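Local coordinates for protein ABC transporter (Caldanaerobius, PDB 4G68) that probably serves as the extracellular solute-binding protein of an ABC transporter, capturing xylan-derived sugars for uptake by a thermophilic bacterium, at residues G189-A194 / G270-Y275. Residues are numbered along the deposited sequence; the frame is centred on the assembly and turned at random.
Sequences GVTPFA and GKAAMY
Met274 lays its CB over one face of the Phe193 ring, displaced toward the rim, in a CH-pi contact 4.0 Å from CB to the ring centroid. The ring carbon of Phe193 closest to Met274 CB is CE1. In Met274, CG stands anti to the carbonyl carbon (chi1 -43°), and with the chain extended at chi2 the sulfur stays beside the same ring as a Met-aromatic contact, SD lying 4.6 Å from the Phe193 centroid at an oblique angle. Leu157 of strand 144-160 and Leu178 of helix 175-187 touch both side chains, so the pair is enclosed in the core between that helix and the sheet.

The backbones run side by side in the same direction and form a single parallel bridge at Phe193 and Met274: Met274 N donates to Pro192 O (2.8 Å) and Ala194 N to Met274 O (3.0 Å). One step earlier, Ala273 N reaches Thr191 O at 2.9 Å. In this solute-binding protein of the periplasmic-binding-protein clan, the loop following helix 175-187 is thereby laid alongside 270-275, which leads into strand 274-278, and Tyr275 of that strand pairs through its backbone with Tyr158 of strand 144-160.

Small methyls allow close approach beside the bridge: Ala194 CB meets Ala272 CB at 3.7 Å. Tyr275 swings its CG anti to the backbone N (chi1 -176°), bringing CD1 within 3.4 Å of Ala194 O, and its OH is hydrogen-bonded to Asp281. Toward the more exposed end, Thr191 sets CB against Lys271 O while OG1 turns to Asp252, and a water bridges the backbones by accepting from Thr191 N and donating to Lys271 O.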
loop_
_atom_site.group_PDB
_atom_site.type_symbol
_atom_site.label_atom_id
_atom_site.label_comp_id
_atom_site.label_asym_id
_atom_site.label_seq_id
_atom_site.Cartn_x
_atom_site.Cartn_y
_atom_site.Cartn_z
ATOM N N GLY C 189 -14.848 -1.635 -26.482
ATOM C CA GLY C 189 -14.697 -3.008 -25.961
ATOM C C GLY C 189 -13.421 -3.132 -25.159
ATOM O O GLY C 189 -12.845 -4.236 -25.069
ATOM N N VAL C 190 -12.962 -2.013 -24.605
ATOM C CA VAL C 190 -11.695 -2.006 -23.775
ATOM C C VAL C 190 -11.958 -1.885 -22.256
ATOM O O VAL C 190 -12.520 -0.891 -21.780
ATOM C CB VAL C 190 -10.676 -0.889 -24.221
ATOM C CG1 VAL C 190 -9.426 -0.906 -23.351
ATOM C CG2 VAL C 190 -10.281 -1.035 -25.701
ATOM N N THR C 191 -11.522 -2.876 -21.484
ATOM C CA THR C 191 -11.662 -2.822 -20.017
ATOM C C THR C 191 -10.969 -1.550 -19.476
ATOM O O THR C 191 -9.742 -1.420 -19.610
ATOM C CB THR C 191 -11.032 -4.098 -19.363
ATOM O OG1 THR C 191 -11.654 -5.268 -19.894
ATOM C CG2 THR C 191 -11.225 -4.124 -17.873
ATOM N N PRO C 192 -11.739 -0.607 -18.885
ATOM C CA PRO C 192 -11.149 0.677 -18.482
ATOM C C PRO C 192 -10.196 0.467 -17.323
ATOM O O PRO C 192 -9.136 1.011 -17.332
ATOM C CB PRO C 192 -12.381 1.479 -17.979
ATOM C CG PRO C 192 -13.477 0.941 -18.836
ATOM C CD PRO C 192 -13.215 -0.543 -18.855
ATOM N N PHE C 193 -10.620 -0.277 -16.305
ATOM C CA PHE C 193 -9.757 -0.526 -15.163
ATOM C C PHE C 193 -9.621 -2.036 -14.961
ATOM O O PHE C 193 -10.635 -2.751 -14.973
ATOM C CB PHE C 193 -10.372 0.030 -13.863
ATOM C CG PHE C 193 -10.102 1.490 -13.600
ATOM C CD1 PHE C 193 -9.021 1.905 -12.768
ATOM C CD2 PHE C 193 -10.962 2.469 -14.099
ATOM C CE1 PHE C 193 -8.801 3.268 -12.541
ATOM C CE2 PHE C 193 -10.757 3.818 -13.807
ATOM C CZ PHE C 193 -9.697 4.212 -13.016
ATOM N N ALA C 194 -8.385 -2.507 -14.753
ATOM C CA ALA C 194 -8.163 -3.855 -14.237
ATOM C C ALA C 194 -8.304 -3.763 -12.748
ATOM O O ALA C 194 -7.422 -3.183 -12.117
ATOM C CB ALA C 194 -6.762 -4.351 -14.571
ATOM N N GLY C 270 -1.599 -6.055 -20.914
ATOM C CA GLY C 270 -2.138 -5.005 -21.806
ATOM C C GLY C 270 -3.641 -5.088 -21.969
ATOM O O GLY C 270 -4.183 -4.665 -22.970
ATOM N N LYS C 271 -4.331 -5.648 -20.987
ATOM C CA LYS C 271 -5.765 -5.943 -21.136
ATOM C C LYS C 271 -6.681 -4.935 -20.453
ATOM O O LYS C 271 -7.907 -5.141 -20.373
ATOM C CB LYS C 271 -6.109 -7.381 -20.659
ATOM C CG LYS C 271 -5.445 -8.508 -21.451
ATOM C CD LYS C 271 -5.894 -9.839 -20.882
ATOM C CE LYS C 271 -5.246 -11.030 -21.590
ATOM N NZ LYS C 271 -6.068 -11.395 -22.772
ATOM N N ALA C 272 -6.106 -3.847 -19.945
ATOM C CA ALA C 272 -6.945 -2.736 -19.403
ATOM C C ALA C 272 -6.258 -1.406 -19.605
ATOM O O ALA C 272 -4.999 -1.357 -19.561
ATOM C CB ALA C 272 -7.243 -2.953 -17.928
ATOM N N ALA C 273 -7.067 -0.350 -19.851
ATOM C CA ALA C 273 -6.555 1.074 -19.971
ATOM C C ALA C 273 -5.782 1.553 -18.736
ATOM O O ALA C 273 -4.674 2.122 -18.903
ATOM C CB ALA C 273 -7.712 2.047 -20.215
ATOM N N MET C 274 -6.400 1.351 -17.534
ATOM C CA MET C 274 -5.975 1.867 -16.235
ATOM C C MET C 274 -5.988 0.855 -15.081
ATOM O O MET C 274 -6.523 -0.251 -15.200
ATOM C CB MET C 274 -6.765 3.161 -15.795
ATOM C CG MET C 274 -6.985 4.225 -16.883
ATOM S SD MET C 274 -8.121 5.589 -16.497
ATOM C CE MET C 274 -7.078 6.729 -15.599
ATOM N N TYR C 275 -5.211 1.198 -14.032
ATOM C CA TYR C 275 -5.165 0.471 -12.734
ATOM C C TYR C 275 -4.930 1.524 -11.724
ATOM O O TYR C 275 -4.106 2.441 -11.952
ATOM C CB TYR C 275 -3.961 -0.334 -12.684
ATOM C CG TYR C 275 -3.758 -1.204 -11.518
ATOM C CD1 TYR C 275 -4.114 -2.559 -11.573
ATOM C CD2 TYR C 275 -3.070 -0.732 -10.368
ATOM C CE1 TYR C 275 -3.888 -3.396 -10.492
ATOM C CE2 TYR C 275 -2.850 -1.581 -9.293
ATOM C CZ TYR C 275 -3.250 -2.904 -9.346
ATOM O OH TYR C 275 -3.039 -3.734 -8.236
HETATM O O HOH W 1 -9.394 -4.980 -22.773
#